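Local coordinates for acetyl-CoA C-acetyltransferase (Syntrophomonas wolfei subsp. wolfei, PDB 7N7Z), which probably catalyses the reversible condensation of two acetyl-CoA molecules to acetoacetyl-CoA and CoA, as a member of the thiolase family, at residues B[100-105]-B[112-117]; B[184-189]-B[319-324]; B[199-204]-B[375-380]; B[278-283]-B[307-312]. All coordinates share one frame; numbering follows the deposited sequence.

Contacts 1 and 2 are buried, whereas contacts 3 and 4 lie at the surface. Contacts 1 and 4 each set a strand of the same mixed sheet against a helix or the turn that follows one, and both rest on apolar carbon contacts. They also touch each other, Cys103 CB of contact 1 lying 3.5 Å from Leu279 CD2 of contact 4. Contacts 2 and 3 are polar and join segments more than a hundred residues apart, in the N-terminal and C-terminal halves of the thiolase chain: a hydroxyl meets a carboxylate in the interior near the predicted active site, and an arginine meets a glutamate at the surface. The centres of contacts 1 and 2 lie about 30 Å apart.

Contact 1. Residues B[100-105]-B[112-117]; sequences EIACQN and DISLVT
Ala102 sets its methyl against two strand residues, Ser114 and Val116, which project from the same face of strand 113-121 and flank it. The tighter approach is to Val116, with Ala102 CB 3.5 Å from Val116 CG2, closer than ordinary van der Waals packing of carbons. Val116 presents this branch because CG1 is turned anti to the backbone N (chi1 178°), leaving CG2 beside that nitrogen and under the helix. On the other flank Ser114 offers its CB, 3.7 Å from Ala102 CB. Its hydroxyl makes no hydrogen bond to segment 100-105; OG bonds instead to Glu54 OE2 and Thr111 OG1, so the polar end of this buried serine is satisfied beside the apolar contact. With only a methyl on the helix side, the two backbones come close, and Ala102 CA lies 5.9 Å from Ser114 CA. Along the helix, Gln104 reaches Lys110 of the second subunit. Ala102 also rests on Val56 and Cys103 on Phe262, so the helix spans strands 54-58, 113-121 and 254-264. Strand 84-89, helix 94-107 and strand 113-121 form a beta-alpha-beta crossover, with strand 54-58 lying between its two parallel strands.

Contact 2. Residues B[184-189]-B[319-324]; sequences LTSHQN and VNEAFA
The carboxylate of Glu321 is the flat group that Ser186 meets, and the serine hydroxyl approaches it at OE1 rather than over a face, with Ser186 OG close to the carboxylate plane. The angle CD-OE1-OG is near 120°, and OG stands on the OE2 side of OE1. OG donates to OE1 at a modelled separation of 2.4 Å between Ser186 OG and Glu321 OE1, so short that its exact length is doubtful. The second oxygen makes no bond to the serine; Glu321 OE2 has a weak hydrogen bond from Asn348 ND2. Glu321 spans the gap to helix 176-196 with its chain extended beyond CG (chi2 164°). Its side chain also packs on Ile354 and Leu182, and Ile354 touches Ser186 as well. Segment 319-324 holds the Asn-Glu-Ala-Phe sequence characteristic of thiolases, and the Glu321 side chain is about 8 Å from those of His358 and Cys388, the predicted proton acceptors. Chemically, the buried carboxylate is thus met by uncharged donors at both oxygens. One bond is weak and the length of the other doubtful, but together they may limit its rotation, consistent with a link between the loop near the predicted active site and a helix of the N-terminal half.

Contact 3. Residues B[199-204]-B[375-380]; sequences FDREIV and LERLGL
Arg201 and Glu376 form the salt bridge at the centre of this surface contact, with Arg201 NH1 2.7 Å from Glu376 OE1. OE1 sits at the edge of the guanidinium, near its plane, but the N-H...O angle of 127° makes the hydrogen-bonding part weak, and the carboxylate is rotated 41° from the guanidinium. Charge attraction therefore probably matters more here than a straight hydrogen bond. Next to the ion pair, Arg201 NH2 lies 3.5 Å from Arg377 CB, the aliphatic base of the second arginine approaching obliquely. The two guanidinium groups are kept apart: Arg201 NH2 is 4.6 Å from Arg377 NE. Arg377 leads its charged end away to a salt bridge with Glu374.

Further out, two backbone carbonyls hold the Arg201 guanidinium in place. NH1 also donates to Tyr373 O, in the last turns of helix 360-378, and NH2 to Ile198 O, just before its own segment. Glu376 turns toward the arginine through a sharp bend at chi2 (-97°) and touches Arg401 as well. Beside this pair, Glu202 bonds to Arg15 and Ser370, adding a second polar tie between the loop and the same helix. Gly379 is the first residue to leave helical backbone angles, with a positive phi that suits glycine, and Leu380 N bonds back to Leu375 O. The arrangement is consistent with the thiolase fold, in which a loop domain inserted in the N-terminal half, here between strands 113-121 and 254-264, packs on the C-terminal half.

Contact 4. Residues B[278-283]-B[307-312]; sequences KLVGIC and AGWKYE
Ala307, the last residue of helix 296-307, turns its methyl toward Val280 on strand 277-285, bringing Ala307 CB to 3.7 Å from Val280 CG1. Gly308 then stops the helix: with positive phi (82°) and two bonds back into the last turn it forms a Schellman motif, and the chain turns so that the following residue can reach the same valine. Trp309 does so with its indole. Val280 CG1 lies over one face of the ring, 3.6 Å above the plane and offset toward the rim. This is a CH-pi contact, the methyl standing 4.1 Å from the centroid of the six-membered ring and 29° off its normal. The second branch shares the approach, since Val280 CG1 and CG2 each lie 3.7 Å from Trp309 CZ2. Placing CG1 anti to the backbone N (chi1 179°) lets one methyl serve both Ala307 and the indole, while the other follows the benzene side of the ring. Trp309 has a further partner in Lys382, by a cation-pi interaction. Beyond it, Tyr311 turns to other surroundings, meeting the ring of Trp317 and bonding through OH to Asp343 N.

On the strand, Val280 and Gly281 both pair with Leu398 in a classic beta bulge, and the Val280 side chain points toward the helix end. Leu279 and Ile282 instead pack on helix 94-107, so strand 277-285 is sandwiched between that helix and helix 296-307. Strand 277-285, helix 296-307 and strand 316-319 make a beta-alpha-beta crossover, with strands 394-400 and 382-387 lying between its two parallel strands.

Contact 1. Residues B[100-105]-B[112-117]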
loop_
_atom_site.group_PDB
_atom_site.type_symbol
_atom_site.label_atom_id
_atom_site.label_comp_id
_atom_site.label_asym_id
_atom_site.label_seq_id
_atom_site.Cartn_x
_atom_site.Cartn_y
_atom_site.Cartn_z
ATOM N N GLU B 100 -4.561 26.633 -25.694
ATOM C CA GLU B 100 -5.557 26.678 -26.761
ATOM C C GLU B 100 -6.962 26.828 -26.193
ATOM O O GLU B 100 -7.732 27.693 -26.628
ATOM C CB GLU B 100 -5.459 25.418 -27.623
ATOM C CG GLU B 100 -6.175 25.542 -28.959
ATOM C CD GLU B 100 -6.161 24.253 -29.761
ATOM O OE1 GLU B 100 -5.959 24.322 -30.992
ATOM O OE2 GLU B 100 -6.360 23.172 -29.166
ATOM N N ILE B 101 -7.317 25.987 -25.219
ATOM C CA ILE B 101 -8.661 26.033 -24.645
ATOM C C ILE B 101 -8.976 27.438 -24.149
ATOM O O ILE B 101 -10.057 27.983 -24.405
ATOM C CB ILE B 101 -8.799 24.994 -23.517
ATOM C CG1 ILE B 101 -8.765 23.577 -24.091
ATOM C CG2 ILE B 101 -10.089 25.224 -22.738
ATOM C CD1 ILE B 101 -8.453 22.508 -23.062
ATOM N N ALA B 102 -8.033 28.046 -23.427
ATOM C CA ALA B 102 -8.248 29.396 -22.920
ATOM C C ALA B 102 -8.341 30.405 -24.057
ATOM O O ALA B 102 -9.224 31.271 -24.057
ATOM C CB ALA B 102 -7.123 29.780 -21.961
ATOM N N CYS B 103 -7.442 30.309 -25.037
ATOM C CA CYS B 103 -7.430 31.286 -26.121
ATOM C C CYS B 103 -8.701 31.196 -26.957
ATOM O O CYS B 103 -9.276 32.224 -27.334
ATOM C CB CYS B 103 -6.191 31.079 -26.990
ATOM S SG CYS B 103 -4.644 31.614 -26.202
ATOM N N GLN B 104 -9.157 29.977 -27.254
ATOM C CA GLN B 104 -10.380 29.829 -28.037
ATOM C C GLN B 104 -11.595 30.319 -27.263
ATOM O O GLN B 104 -12.551 30.820 -27.866
ATOM C CB GLN B 104 -10.556 28.372 -28.463
ATOM C CG GLN B 104 -9.528 27.924 -29.495
ATOM C CD GLN B 104 -9.737 26.502 -29.992
ATOM O OE1 GLN B 104 -9.209 26.123 -31.037
ATOM N NE2 GLN B 104 -10.498 25.706 -29.243
ATOM N N ASN B 105 -11.582 30.190 -25.933
ATOM C CA ASN B 105 -12.625 30.819 -25.129
ATOM C C ASN B 105 -12.594 32.333 -25.294
ATOM O O ASN B 105 -13.644 32.981 -25.359
ATOM C CB ASN B 105 -12.455 30.437 -23.658
ATOM C CG ASN B 105 -13.399 29.330 -23.229
ATOM O OD1 ASN B 105 -14.619 29.481 -23.282
ATOM N ND2 ASN B 105 -12.835 28.210 -22.799
ATOM N N ASP B 112 -12.806 37.236 -21.271
ATOM C CA ASP B 112 -11.919 38.326 -21.655
ATOM C C ASP B 112 -10.502 38.142 -21.135
ATOM O O ASP B 112 -9.547 38.534 -21.815
ATOM C CB ASP B 112 -12.471 39.661 -21.144
ATOM C CG ASP B 112 -13.884 39.926 -21.625
ATOM O OD1 ASP B 112 -14.231 39.450 -22.726
ATOM O OD2 ASP B 112 -14.646 40.608 -20.906
ATOM N N ILE B 113 -10.346 37.548 -19.954
ATOM C CA ILE B 113 -9.047 37.302 -19.343
ATOM C C ILE B 113 -9.040 35.871 -18.828
ATOM O O ILE B 113 -9.937 35.475 -18.077
ATOM C CB ILE B 113 -8.754 38.287 -18.194
ATOM C CG1 ILE B 113 -9.127 39.715 -18.604
ATOM C CG2 ILE B 113 -7.287 38.197 -17.782
ATOM C CD1 ILE B 113 -8.924 40.741 -17.512
ATOM N N SER B 114 -8.031 35.099 -19.230
ATOM C CA SER B 114 -7.914 33.703 -18.836
ATOM C C SER B 114 -6.520 33.444 -18.288
ATOM O O SER B 114 -5.524 33.835 -18.903
ATOM C CB SER B 114 -8.194 32.768 -20.018
ATOM O OG SER B 114 -9.574 32.749 -20.342
ATOM N N LEU B 115 -6.458 32.792 -17.132
ATOM C CA LEU B 115 -5.198 32.339 -16.563
ATOM C C LEU B 115 -4.953 30.899 -16.994
ATOM O O LEU B 115 -5.862 30.065 -16.934
ATOM C CB LEU B 115 -5.227 32.442 -15.038
ATOM C CG LEU B 115 -4.048 31.812 -14.294
ATOM C CD1 LEU B 115 -2.730 32.424 -14.745
ATOM C CD2 LEU B 115 -4.223 31.962 -12.790
ATOM N N VAL B 116 -3.736 30.614 -17.445
ATOM C CA VAL B 116 -3.329 29.262 -17.808
ATOM C C VAL B 116 -2.156 28.878 -16.919
ATOM O O VAL B 116 -1.134 29.575 -16.899
ATOM C CB VAL B 116 -2.951 29.148 -19.293
ATOM C CG1 VAL B 116 -2.475 27.735 -19.611
ATOM C CG2 VAL B 116 -4.130 29.526 -20.172
ATOM N N THR B 117 -2.306 27.784 -16.182
ATOM C CA THR B 117 -1.235 27.229 -15.368
ATOM C C THR B 117 -0.858 25.858 -15.909
ATOM O O THR B 117 -1.724 25.090 -16.340
ATOM C CB THR B 117 -1.644 27.113 -13.896
ATOM O OG1 THR B 117 -2.782 26.251 -13.778
ATOM C CG2 THR B 117 -1.978 28.482 -13.326
#

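Contact 2. Residues B[184-189]-B[319-324]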
loop_
_atom_site.group_PDB
_atom_site.type_symbol
_atom_site.label_atom_id
_atom_site.label_comp_id
_atom_site.label_asym_id
_atom_site.label_seq_id
_atom_site.Cartn_x
_atom_site.Cartn_y
_atom_site.Cartn_z
ATOM N N LEU B 184 24.884 16.543 -26.347
ATOM C CA LEU B 184 25.924 17.334 -25.698
ATOM C C LEU B 184 25.630 18.824 -25.820
ATOM O O LEU B 184 25.665 19.560 -24.828
ATOM C CB LEU B 184 27.289 17.000 -26.303
ATOM C CG LEU B 184 28.462 17.872 -25.845
ATOM C CD1 LEU B 184 28.729 17.683 -24.360
ATOM C CD2 LEU B 184 29.708 17.562 -26.660
ATOM N N THR B 185 25.330 19.287 -27.037
ATOM C CA THR B 185 25.069 20.708 -27.240
ATOM C C THR B 185 23.933 21.195 -26.349
ATOM O O THR B 185 23.966 22.327 -25.854
ATOM C CB THR B 185 24.745 20.980 -28.710
ATOM O OG1 THR B 185 23.836 19.986 -29.197
ATOM C CG2 THR B 185 26.013 20.956 -29.549
ATOM N N SER B 186 22.921 20.354 -26.126
ATOM C CA SER B 186 21.816 20.748 -25.258
ATOM C C SER B 186 22.295 20.949 -23.826
ATOM O O SER B 186 22.002 21.974 -23.199
ATOM C CB SER B 186 20.707 19.697 -25.315
ATOM O OG SER B 186 19.953 19.826 -26.507
ATOM N N HIS B 187 23.032 19.974 -23.290
ATOM C CA HIS B 187 23.616 20.138 -21.964
ATOM C C HIS B 187 24.543 21.347 -21.922
ATOM O O HIS B 187 24.508 22.133 -20.968
ATOM C CB HIS B 187 24.375 18.873 -21.564
ATOM C CG HIS B 187 23.505 17.663 -21.422
ATOM N ND1 HIS B 187 22.655 17.478 -20.353
ATOM C CD2 HIS B 187 23.357 16.574 -22.212
ATOM C CE1 HIS B 187 22.018 16.329 -20.493
ATOM N NE2 HIS B 187 22.427 15.760 -21.612
ATOM N N GLN B 188 25.375 21.515 -22.951
ATOM C CA GLN B 188 26.312 22.634 -22.973
ATOM C C GLN B 188 25.581 23.959 -23.149
ATOM O O GLN B 188 25.841 24.925 -22.420
ATOM C CB GLN B 188 27.341 22.427 -24.084
ATOM C CG GLN B 188 28.225 21.207 -23.874
ATOM C CD GLN B 188 29.392 21.154 -24.838
ATOM O OE1 GLN B 188 29.207 21.152 -26.055
ATOM N NE2 GLN B 188 30.603 21.105 -24.296
ATOM N N ASN B 189 24.662 24.028 -24.115
ATOM C CA ASN B 189 23.877 25.247 -24.293
ATOM C C ASN B 189 23.086 25.575 -23.034
ATOM O O ASN B 189 23.035 26.734 -22.606
ATOM C CB ASN B 189 22.938 25.098 -25.490
ATOM C CG ASN B 189 23.656 25.246 -26.817
ATOM O OD1 ASN B 189 24.782 25.739 -26.876
ATOM N ND2 ASN B 189 23.004 24.820 -27.893
ATOM N N VAL B 319 11.467 23.871 -29.967
ATOM C CA VAL B 319 11.027 22.506 -30.230
ATOM C C VAL B 319 11.572 21.632 -29.109
ATOM O O VAL B 319 12.786 21.410 -29.015
ATOM C CB VAL B 319 11.495 22.007 -31.603
ATOM C CG1 VAL B 319 11.049 20.570 -31.823
ATOM C CG2 VAL B 319 10.958 22.909 -32.703
ATOM N N ASN B 320 10.677 21.140 -28.257
ATOM C CA ASN B 320 11.094 20.336 -27.117
ATOM C C ASN B 320 11.837 19.091 -27.585
ATOM O O ASN B 320 11.341 18.334 -28.425
ATOM C CB ASN B 320 9.880 19.940 -26.279
ATOM C CG ASN B 320 10.265 19.251 -24.984
ATOM O OD1 ASN B 320 11.053 19.779 -24.198
ATOM N ND2 ASN B 320 9.716 18.063 -24.759
ATOM N N GLU B 321 13.032 18.883 -27.039
ATOM C CA GLU B 321 13.829 17.694 -27.326
ATOM C C GLU B 321 13.510 16.651 -26.262
ATOM O O GLU B 321 14.037 16.704 -25.148
ATOM C CB GLU B 321 15.319 18.024 -27.344
ATOM C CG GLU B 321 15.724 19.148 -28.294
ATOM C CD GLU B 321 17.113 19.686 -28.001
ATOM O OE1 GLU B 321 17.609 19.474 -26.873
ATOM O OE2 GLU B 321 17.713 20.319 -28.897
ATOM N N ALA B 322 12.632 15.704 -26.598
ATOM C CA ALA B 322 12.344 14.608 -25.679
ATOM C C ALA B 322 13.480 13.593 -25.662
ATOM O O ALA B 322 13.894 13.134 -24.592
ATOM C CB ALA B 322 11.029 13.928 -26.061
ATOM N N PHE B 323 13.984 13.228 -26.839
ATOM C CA PHE B 323 15.151 12.371 -26.965
ATOM C C PHE B 323 15.938 12.824 -28.184
ATOM O O PHE B 323 15.364 13.310 -29.163
ATOM C CB PHE B 323 14.764 10.892 -27.098
ATOM C CG PHE B 323 13.785 10.424 -26.057
ATOM C CD1 PHE B 323 12.420 10.517 -26.279
ATOM C CD2 PHE B 323 14.227 9.894 -24.857
ATOM C CE1 PHE B 323 11.518 10.089 -25.324
ATOM C CE2 PHE B 323 13.330 9.465 -23.899
ATOM C CZ PHE B 323 11.974 9.563 -24.132
ATOM N N ALA B 324 17.262 12.670 -28.116
ATOM C CA ALA B 324 18.108 13.079 -29.233
ATOM C C ALA B 324 17.687 12.377 -30.519
ATOM O O ALA B 324 17.544 13.012 -31.570
ATOM C CB ALA B 324 19.575 12.789 -28.914
#

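Contact 3. Residues B[199-204]-B[375-380]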
loop_
_atom_site.group_PDB
_atom_site.type_symbol
_atom_site.label_atom_id
_atom_site.label_comp_id
_atom_site.label_asym_id
_atom_site.label_seq_id
_atom_site.Cartn_x
_atom_site.Cartn_y
_atom_site.Cartn_z
ATOM N N PHE B 199 17.937 32.917 -18.374
ATOM C CA PHE B 199 16.610 32.542 -17.900
ATOM C C PHE B 199 16.147 33.364 -16.704
ATOM O O PHE B 199 15.065 33.098 -16.171
ATOM C CB PHE B 199 16.584 31.056 -17.523
ATOM C CG PHE B 199 16.928 30.131 -18.657
ATOM C CD1 PHE B 199 16.197 30.150 -19.832
ATOM C CD2 PHE B 199 17.980 29.239 -18.541
ATOM C CE1 PHE B 199 16.510 29.298 -20.874
ATOM C CE2 PHE B 199 18.298 28.383 -19.580
ATOM C CZ PHE B 199 17.561 28.413 -20.747
ATOM N N ASP B 200 16.928 34.356 -16.272
ATOM C CA ASP B 200 16.587 35.086 -15.055
ATOM C C ASP B 200 15.294 35.877 -15.218
ATOM O O ASP B 200 14.512 35.998 -14.268
ATOM C CB ASP B 200 17.737 36.013 -14.664
ATOM C CG ASP B 200 18.900 35.267 -14.038
ATOM O OD1 ASP B 200 18.786 34.038 -13.845
ATOM O OD2 ASP B 200 19.929 35.908 -13.741
ATOM N N ARG B 201 15.048 36.419 -16.413
ATOM C CA ARG B 201 13.859 37.241 -16.616
ATOM C C ARG B 201 12.586 36.411 -16.486
ATOM O O ARG B 201 11.643 36.807 -15.791
ATOM C CB ARG B 201 13.913 37.918 -17.984
ATOM C CG ARG B 201 15.058 38.897 -18.155
ATOM C CD ARG B 201 15.347 39.147 -19.628
ATOM N NE ARG B 201 15.788 37.933 -20.307
ATOM C CZ ARG B 201 15.499 37.617 -21.563
ATOM N NH1 ARG B 201 14.772 38.414 -22.330
ATOM N NH2 ARG B 201 15.949 36.470 -22.063
ATOM N N GLU B 202 12.539 35.256 -17.153
ATOM C CA GLU B 202 11.323 34.449 -17.160
ATOM C C GLU B 202 11.106 33.716 -15.843
ATOM O O GLU B 202 9.962 33.400 -15.498
ATOM C CB GLU B 202 11.369 33.439 -18.310
ATOM C CG GLU B 202 12.486 32.412 -18.204
ATOM C CD GLU B 202 12.747 31.701 -19.518
ATOM O OE1 GLU B 202 13.242 32.357 -20.459
ATOM O OE2 GLU B 202 12.460 30.486 -19.611
ATOM N N ILE B 203 12.169 33.443 -15.099
ATOM C CA ILE B 203 12.064 32.620 -13.902
ATOM C C ILE B 203 11.502 33.445 -12.755
ATOM O O ILE B 203 11.787 34.642 -12.624
ATOM C CB ILE B 203 13.436 32.021 -13.538
ATOM C CG1 ILE B 203 13.663 30.722 -14.316
ATOM C CG2 ILE B 203 13.542 31.771 -12.031
ATOM C CD1 ILE B 203 15.042 30.117 -14.130
ATOM N N VAL B 204 10.687 32.804 -11.924
ATOM C CA VAL B 204 10.330 33.306 -10.605
ATOM C C VAL B 204 10.873 32.308 -9.589
ATOM O O VAL B 204 10.584 31.115 -9.699
ATOM C CB VAL B 204 8.811 33.489 -10.423
ATOM C CG1 VAL B 204 8.056 32.200 -10.734
ATOM C CG2 VAL B 204 8.500 33.971 -9.011
ATOM N N LEU B 375 12.731 35.702 -27.951
ATOM C CA LEU B 375 12.382 36.743 -28.912
ATOM C C LEU B 375 12.717 38.120 -28.352
ATOM O O LEU B 375 13.313 38.958 -29.039
ATOM C CB LEU B 375 10.896 36.664 -29.265
ATOM C CG LEU B 375 10.374 35.435 -30.012
ATOM C CD1 LEU B 375 8.891 35.613 -30.309
ATOM C CD2 LEU B 375 11.153 35.189 -31.291
ATOM N N GLU B 376 12.345 38.363 -27.094
ATOM C CA GLU B 376 12.576 39.669 -26.488
ATOM C C GLU B 376 14.065 39.957 -26.336
ATOM O O GLU B 376 14.502 41.099 -26.524
ATOM C CB GLU B 376 11.874 39.742 -25.131
ATOM C CG GLU B 376 11.710 41.156 -24.588
ATOM C CD GLU B 376 12.793 41.543 -23.593
ATOM O OE1 GLU B 376 13.361 40.644 -22.937
ATOM O OE2 GLU B 376 13.078 42.754 -23.471
ATOM N N ARG B 377 14.861 38.940 -25.995
ATOM C CA ARG B 377 16.291 39.163 -25.814
ATOM C C ARG B 377 16.988 39.448 -27.137
ATOM O O ARG B 377 17.984 40.181 -27.166
ATOM C CB ARG B 377 16.934 37.954 -25.131
ATOM C CG ARG B 377 18.433 38.102 -24.887
ATOM C CD ARG B 377 19.049 36.817 -24.345
ATOM N NE ARG B 377 19.132 35.769 -25.358
ATOM C CZ ARG B 377 20.216 35.488 -26.070
ATOM N NH1 ARG B 377 21.336 36.179 -25.932
ATOM N NH2 ARG B 377 20.175 34.487 -26.945
ATOM N N LEU B 378 16.487 38.886 -28.236
ATOM C CA LEU B 378 17.089 39.061 -29.548
ATOM C C LEU B 378 16.374 40.102 -30.399
ATOM O O LEU B 378 16.760 40.308 -31.554
ATOM C CB LEU B 378 17.118 37.722 -30.293
ATOM C CG LEU B 378 17.775 36.565 -29.535
ATOM C CD1 LEU B 378 17.802 35.307 -30.390
ATOM C CD2 LEU B 378 19.180 36.944 -29.087
ATOM N N GLY B 379 15.352 40.763 -29.861
ATOM C CA GLY B 379 14.626 41.756 -30.629
ATOM C C GLY B 379 13.890 41.199 -31.824
ATOM O O GLY B 379 13.630 41.934 -32.780
ATOM N N LEU B 380 13.547 39.914 -31.798
ATOM C CA LEU B 380 12.859 39.276 -32.907
ATOM C C LEU B 380 11.350 39.485 -32.778
ATOM O O LEU B 380 10.856 40.065 -31.808
ATOM C CB LEU B 380 13.208 37.791 -32.961
ATOM C CG LEU B 380 14.700 37.471 -33.086
ATOM C CD1 LEU B 380 14.961 36.006 -32.762
ATOM C CD2 LEU B 380 15.222 37.823 -34.473
#

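Contact 4. Residues B[278-283]-B[307-312]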
loop_
_atom_site.group_PDB
_atom_site.type_symbol
_atom_site.label_atom_id
_atom_site.label_comp_id
_atom_site.label_asym_id
_atom_site.label_seq_id
_atom_site.Cartn_x
_atom_site.Cartn_y
_atom_site.Cartn_z
ATOM N N LYS B 278 1.024 38.175 -29.698
ATOM C CA LYS B 278 -0.315 37.847 -30.168
ATOM C C LYS B 278 -0.344 36.419 -30.693
ATOM O O LYS B 278 0.520 36.024 -31.484
ATOM C CB LYS B 278 -0.757 38.816 -31.268
ATOM C CG LYS B 278 -1.909 38.305 -32.125
ATOM C CD LYS B 278 -2.639 39.443 -32.829
ATOM C CE LYS B 278 -1.669 40.334 -33.585
ATOM N NZ LYS B 278 -2.348 41.265 -34.528
ATOM N N LEU B 279 -1.339 35.654 -30.254
ATOM C CA LEU B 279 -1.544 34.312 -30.778
ATOM C C LEU B 279 -1.787 34.368 -32.280
ATOM O O LEU B 279 -2.697 35.062 -32.746
ATOM C CB LEU B 279 -2.729 33.654 -30.071
ATOM C CG LEU B 279 -3.125 32.258 -30.556
ATOM C CD1 LEU B 279 -2.012 31.255 -30.293
ATOM C CD2 LEU B 279 -4.416 31.815 -29.887
ATOM N N VAL B 280 -0.971 33.643 -33.036
ATOM C CA VAL B 280 -1.128 33.529 -34.482
ATOM C C VAL B 280 -1.836 32.236 -34.857
ATOM O O VAL B 280 -2.781 32.240 -35.646
ATOM C CB VAL B 280 0.248 33.629 -35.178
ATOM C CG1 VAL B 280 0.092 33.484 -36.687
ATOM C CG2 VAL B 280 0.935 34.945 -34.830
ATOM N N GLY B 281 -1.383 31.119 -34.300
ATOM C CA GLY B 281 -1.991 29.835 -34.582
ATOM C C GLY B 281 -1.630 28.835 -33.511
ATOM O O GLY B 281 -0.684 29.030 -32.741
ATOM N N ILE B 282 -2.403 27.754 -33.470
ATOM C CA ILE B 282 -2.204 26.694 -32.489
ATOM C C ILE B 282 -3.117 25.535 -32.864
ATOM O O ILE B 282 -4.300 25.736 -33.154
ATOM C CB ILE B 282 -2.483 27.192 -31.060
ATOM C CG1 ILE B 282 -2.179 26.090 -30.043
ATOM C CG2 ILE B 282 -3.923 27.661 -30.928
ATOM C CD1 ILE B 282 -1.996 26.601 -28.630
ATOM N N CYS B 283 -2.582 24.319 -32.868
ATOM C CA CYS B 283 -3.358 23.166 -33.303
ATOM C C CYS B 283 -2.643 21.898 -32.859
ATOM O O CYS B 283 -1.509 21.935 -32.377
ATOM C CB CYS B 283 -3.561 23.171 -34.821
ATOM S SG CYS B 283 -2.036 23.003 -35.782
ATOM N N ALA B 307 -1.985 29.405 -40.562
ATOM C CA ALA B 307 -1.672 30.814 -40.369
ATOM C C ALA B 307 -1.161 31.501 -41.628
ATOM O O ALA B 307 -1.089 32.735 -41.652
ATOM C CB ALA B 307 -0.631 30.973 -39.251
ATOM N N GLY B 308 -0.807 30.747 -42.666
ATOM C CA GLY B 308 -0.283 31.349 -43.874
ATOM C C GLY B 308 1.185 31.696 -43.819
ATOM O O GLY B 308 1.662 32.463 -44.661
ATOM N N TRP B 309 1.918 31.158 -42.851
ATOM C CA TRP B 309 3.344 31.407 -42.725
ATOM C C TRP B 309 4.146 30.324 -43.438
ATOM O O TRP B 309 3.681 29.200 -43.642
ATOM C CB TRP B 309 3.765 31.443 -41.254
ATOM C CG TRP B 309 3.357 32.669 -40.505
ATOM C CD1 TRP B 309 2.503 33.647 -40.923
ATOM C CD2 TRP B 309 3.790 33.045 -39.192
ATOM N NE1 TRP B 309 2.378 34.611 -39.949
ATOM C CE2 TRP B 309 3.158 34.263 -38.878
ATOM C CE3 TRP B 309 4.652 32.469 -38.253
ATOM C CZ2 TRP B 309 3.361 34.917 -37.664
ATOM C CZ3 TRP B 309 4.851 33.118 -37.050
ATOM C CH2 TRP B 309 4.209 34.330 -36.766
ATOM N N LYS B 310 5.369 30.681 -43.813
ATOM C CA LYS B 310 6.380 29.718 -44.219
ATOM C C LYS B 310 7.333 29.488 -43.053
ATOM O O LYS B 310 7.500 30.352 -42.187
ATOM C CB LYS B 310 7.156 30.201 -45.447
ATOM C CG LYS B 310 6.308 30.411 -46.700
ATOM C CD LYS B 310 5.380 29.233 -46.993
ATOM C CE LYS B 310 6.132 27.910 -47.091
ATOM N NZ LYS B 310 5.206 26.759 -47.294
ATOM N N TYR B 311 7.953 28.307 -43.030
ATOM C CA TYR B 311 8.851 27.972 -41.930
ATOM C C TYR B 311 9.903 29.057 -41.729
ATOM O O TYR B 311 10.155 29.499 -40.602
ATOM C CB TYR B 311 9.524 26.624 -42.190
ATOM C CG TYR B 311 10.601 26.306 -41.181
ATOM C CD1 TYR B 311 10.274 25.870 -39.905
ATOM C CD2 TYR B 311 11.944 26.457 -41.499
ATOM C CE1 TYR B 311 11.251 25.585 -38.976
ATOM C CE2 TYR B 311 12.930 26.173 -40.577
ATOM C CZ TYR B 311 12.578 25.738 -39.317
ATOM O OH TYR B 311 13.555 25.457 -38.392
ATOM N N GLU B 312 10.522 29.504 -42.824
ATOM C CA GLU B 312 11.571 30.515 -42.750
ATOM C C GLU B 312 11.071 31.853 -42.221
ATOM O O GLU B 312 11.896 32.729 -41.934
ATOM C CB GLU B 312 12.207 30.717 -44.131
ATOM C CG GLU B 312 11.219 31.007 -45.261
ATOM C CD GLU B 312 10.638 29.748 -45.883
ATOM O OE1 GLU B 312 10.827 28.656 -45.305
ATOM O OE2 GLU B 312 9.990 29.852 -46.945
#